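Local coordinates for protein XPF endonuclease (Aeropyrum pernix, PDB 2BGW) that probably nicks DNA near junctions of double and single strands, as a structure-specific, metal-dependent endonuclease of nucleotide excision repair, at residues A[51-56]-A[85-90]. Sequence-based numbering, arbitrary orientation.
With MG (magnesium ion), chain E; SO4 (sulfate ion), chain G.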
ATOM      1  N   VAL A  51       2.159   0.447  -4.896  1.00 29.28           N
ATOM      2  CA  VAL A  51       0.927   0.616  -5.652  1.00 29.12           C
ATOM      3  C   VAL A  51       0.532  -0.725  -6.248  1.00 29.81           C
ATOM      4  O   VAL A  51       1.365  -1.430  -6.850  1.00 29.95           O
ATOM      5  CB  VAL A  51       1.112   1.648  -6.804  1.00 29.03           C
ATOM      6  CG1 VAL A  51      -0.026   1.582  -7.828  1.00 27.54           C
ATOM      7  CG2 VAL A  51       1.234   3.041  -6.254  1.00 28.23           C
ATOM      8  N   GLU A  52      -0.741  -1.061  -6.084  1.00 30.14           N
ATOM      9  CA  GLU A  52      -1.316  -2.293  -6.596  1.00 31.19           C
ATOM     10  C   GLU A  52      -2.384  -1.821  -7.542  1.00 31.04           C
ATOM     11  O   GLU A  52      -3.254  -1.068  -7.152  1.00 31.67           O
ATOM     12  CB  GLU A  52      -1.893  -3.108  -5.411  1.00 31.77           C
ATOM     13  CG  GLU A  52      -2.676  -4.385  -5.707  1.00 34.12           C
ATOM     14  CD  GLU A  52      -2.064  -5.247  -6.814  1.00 38.33           C
ATOM     15  OE1 GLU A  52      -0.822  -5.445  -6.850  1.00 39.17           O
ATOM     16  OE2 GLU A  52      -2.847  -5.750  -7.655  1.00 39.93           O
ATOM     17  N   ARG A  53      -2.287  -2.205  -8.805  1.00 31.39           N
ATOM     18  CA  ARG A  53      -3.227  -1.733  -9.831  1.00 31.53           C
ATOM     19  C   ARG A  53      -4.235  -2.810 -10.105  1.00 32.24           C
ATOM     20  O   ARG A  53      -3.867  -3.954 -10.321  1.00 32.53           O
ATOM     21  CB  ARG A  53      -2.518  -1.406 -11.137  1.00 30.75           C
ATOM     22  CG  ARG A  53      -3.449  -0.956 -12.222  1.00 30.29           C
ATOM     23  CD  ARG A  53      -2.785  -1.071 -13.576  1.00 29.90           C
ATOM     24  NE  ARG A  53      -3.708  -0.855 -14.690  1.00 29.76           N
ATOM     25  CZ  ARG A  53      -4.001  -1.770 -15.616  1.00 29.92           C
ATOM     26  NH1 ARG A  53      -3.441  -2.968 -15.574  1.00 27.67           N
ATOM     27  NH2 ARG A  53      -4.842  -1.483 -16.602  1.00 28.63           N
ATOM     28  N   LYS A  54      -5.508  -2.431 -10.116  1.00 32.97           N
ATOM     29  CA  LYS A  54      -6.596  -3.372 -10.350  1.00 33.23           C
ATOM     30  C   LYS A  54      -7.712  -2.728 -11.152  1.00 32.84           C
ATOM     31  O   LYS A  54      -8.154  -1.622 -10.826  1.00 32.63           O
ATOM     32  CB  LYS A  54      -7.129  -3.833  -9.004  1.00 33.51           C
ATOM     33  CG  LYS A  54      -7.065  -5.295  -8.842  1.00 35.07           C
ATOM     34  CD  LYS A  54      -6.487  -5.659  -7.527  1.00 37.08           C
ATOM     35  CE  LYS A  54      -5.778  -6.973  -7.687  1.00 39.51           C
ATOM     36  NZ  LYS A  54      -5.690  -7.573  -6.364  1.00 41.43           N
ATOM     37  N   THR A  55      -8.142  -3.410 -12.211  1.00 32.98           N
ATOM     38  CA  THR A  55      -9.346  -3.010 -12.965  1.00 33.28           C
ATOM     39  C   THR A  55     -10.555  -3.188 -12.051  1.00 34.16           C
ATOM     40  O   THR A  55     -10.568  -4.092 -11.186  1.00 34.54           O
ATOM     41  CB  THR A  55      -9.597  -3.918 -14.159  1.00 32.96           C
ATOM     42  OG1 THR A  55      -9.537  -5.270 -13.711  1.00 33.31           O
ATOM     43  CG2 THR A  55      -8.588  -3.702 -15.285  1.00 31.79           C
ATOM     44  N   SER A  56     -11.577  -2.357 -12.210  1.00 34.59           N
ATOM     45  CA  SER A  56     -12.660  -2.436 -11.246  1.00 35.75           C
ATOM     46  C   SER A  56     -13.135  -3.877 -11.117  1.00 36.44           C
ATOM     47  O   SER A  56     -13.414  -4.343  -9.998  1.00 36.62           O
ATOM     48  CB  SER A  56     -13.810  -1.505 -11.579  1.00 35.80           C
ATOM     49  OG  SER A  56     -14.007  -1.442 -12.973  1.00 36.97           O
ATOM     50  N   ILE A  85      -5.172   1.129  -6.651  1.00 26.23           N
ATOM     51  CA  ILE A  85      -5.785   1.977  -7.641  1.00 27.39           C
ATOM     52  C   ILE A  85      -6.792   1.161  -8.382  1.00 27.93           C
ATOM     53  O   ILE A  85      -6.440   0.173  -9.026  1.00 27.97           O
ATOM     54  CB  ILE A  85      -4.762   2.542  -8.657  1.00 27.73           C
ATOM     55  CG1 ILE A  85      -3.911   3.640  -8.002  1.00 27.29           C
ATOM     56  CG2 ILE A  85      -5.486   3.048  -9.912  1.00 26.37           C
ATOM     57  CD1 ILE A  85      -2.682   3.980  -8.785  1.00 26.95           C
ATOM     58  N   VAL A  86      -8.048   1.574  -8.293  1.00 28.78           N
ATOM     59  CA  VAL A  86      -9.098   0.856  -8.996  1.00 29.72           C
ATOM     60  C   VAL A  86      -9.453   1.551 -10.309  1.00 30.42           C
ATOM     61  O   VAL A  86      -9.914   2.704 -10.348  1.00 30.04           O
ATOM     62  CB  VAL A  86     -10.307   0.627  -8.116  1.00 29.93           C
ATOM     63  CG1 VAL A  86     -11.324  -0.188  -8.864  1.00 30.70           C
ATOM     64  CG2 VAL A  86      -9.897  -0.090  -6.816  1.00 29.44           C
ATOM     65  N   GLU A  87      -9.195   0.826 -11.386  1.00 31.27           N
ATOM     66  CA  GLU A  87      -9.317   1.349 -12.728  1.00 32.74           C
ATOM     67  C   GLU A  87     -10.647   0.938 -13.381  1.00 33.65           C
ATOM     68  O   GLU A  87     -10.881  -0.265 -13.645  1.00 33.81           O
ATOM     69  CB  GLU A  87      -8.140   0.826 -13.544  1.00 32.80           C
ATOM     70  CG  GLU A  87      -8.099   1.208 -15.004  1.00 33.89           C
ATOM     71  CD  GLU A  87      -6.743   0.891 -15.592  1.00 37.30           C
ATOM     72  OE1 GLU A  87      -5.753   1.520 -15.135  1.00 37.01           O
ATOM     73  OE2 GLU A  87      -6.658   0.007 -16.489  1.00 36.44           O
ATOM     74  N   GLY A  88     -11.495   1.931 -13.657  1.00 33.80           N
ATOM     75  CA  GLY A  88     -12.819   1.672 -14.193  1.00 34.55           C
ATOM     76  C   GLY A  88     -13.863   1.875 -13.109  1.00 35.44           C
ATOM     77  O   GLY A  88     -13.523   2.114 -11.955  1.00 35.20           O
ATOM     78  N   PRO A  89     -15.150   1.785 -13.474  1.00 36.08           N
ATOM     79  CA  PRO A  89     -16.229   2.072 -12.550  1.00 36.17           C
ATOM     80  C   PRO A  89     -16.179   1.188 -11.334  1.00 36.35           C
ATOM     81  O   PRO A  89     -15.990  -0.015 -11.443  1.00 36.36           O
ATOM     82  CB  PRO A  89     -17.475   1.766 -13.369  1.00 36.02           C
ATOM     83  CG  PRO A  89     -17.032   2.018 -14.751  1.00 36.30           C
ATOM     84  CD  PRO A  89     -15.677   1.412 -14.794  1.00 36.33           C
ATOM     85  N   PRO A  90     -16.343   1.798 -10.169  1.00 36.66           N
ATOM     86  CA  PRO A  90     -16.240   1.101  -8.919  1.00 36.79           C
ATOM     87  C   PRO A  90     -17.022  -0.182  -8.931  1.00 37.25           C
ATOM     88  O   PRO A  90     -16.528  -1.174  -8.452  1.00 37.95           O
ATOM     89  CB  PRO A  90     -16.847   2.084  -7.946  1.00 36.87           C
ATOM     90  CG  PRO A  90     -16.461   3.411  -8.515  1.00 36.85           C
ATOM     91  CD  PRO A  90     -16.625   3.232  -9.984  1.00 36.77           C
TER
HETATM   92 MG    MG E1230      -2.291  -6.020  -9.847  1.00 61.95          MG
HETATM   93  S   SO4 G1232      -4.343  -5.222 -18.165  1.00 60.75           S
HETATM   94  O1  SO4 G1232      -3.047  -4.825 -17.619  1.00 62.12           O
HETATM   95  O2  SO4 G1232      -5.174  -5.690 -17.047  1.00 59.15           O
HETATM   96  O3  SO4 G1232      -5.002  -4.075 -18.814  1.00 60.83           O
HETATM   97  O4  SO4 G1232      -4.071  -6.254 -19.175  1.00 59.55           O
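Ile85 N gives its hydrogen to Glu52 O at 3.0 Å, and Ile85 O in turn takes the amide of Lys54, opening the ladder that makes 51-56 and 85-90 parallel neighbours within a mixed sheet. Lys54 O continues it to Glu87 N, and Glu87 O then receives Ser56 N, where strand 49-55 gives way to helix 56-65. Thr55 stands at the N-cap of that helix, with OG1 bonded to the amide of Asp58.

The salt bridge lies on the sheet face that also carries Ile85 and Thr55. Arg53 leaves its backbone with CG anti to N (chi1 178°) and stays extended to NE; Glu87 is similarly drawn out, and the two chains cross at an angle, bringing the carboxylate to the guanidinium edge. Arg53 NE uses its in-plane N-H on Glu87 OE1 at 3.2 Å, yet meets that oxygen from 45° above the carboxylate, the planes being 59° apart. NH2 faces OE2, modelled too close for its length to be relied on. Thr126 holds Glu87 OE1 as well, and Arg53 NH1 reaches a sulfate oxygen, O1, at 2.8 Å.

Apolar contacts are fewer: Val51 CG1 touches Ile85 CD1 at 3.7 Å, and Val86 CG1 rests on Ser56 CA.

Glu52 OE2 binds magnesium at 2.3 Å, and Asp42 and the carbonyl O of Arg53 belong to the same site; Glu52-Arg53-Lys54 is the ERK part of the family's nuclease motif. The ladder thus ties the metal-bearing strand to its neighbour, while Glu87 and the sulfate probably share Arg53's positive charge. That sulfate, probably from the crystallisation liquor, may mimic a DNA phosphate, although the bound DNA lies about 14 Å from the contact's nearest atom.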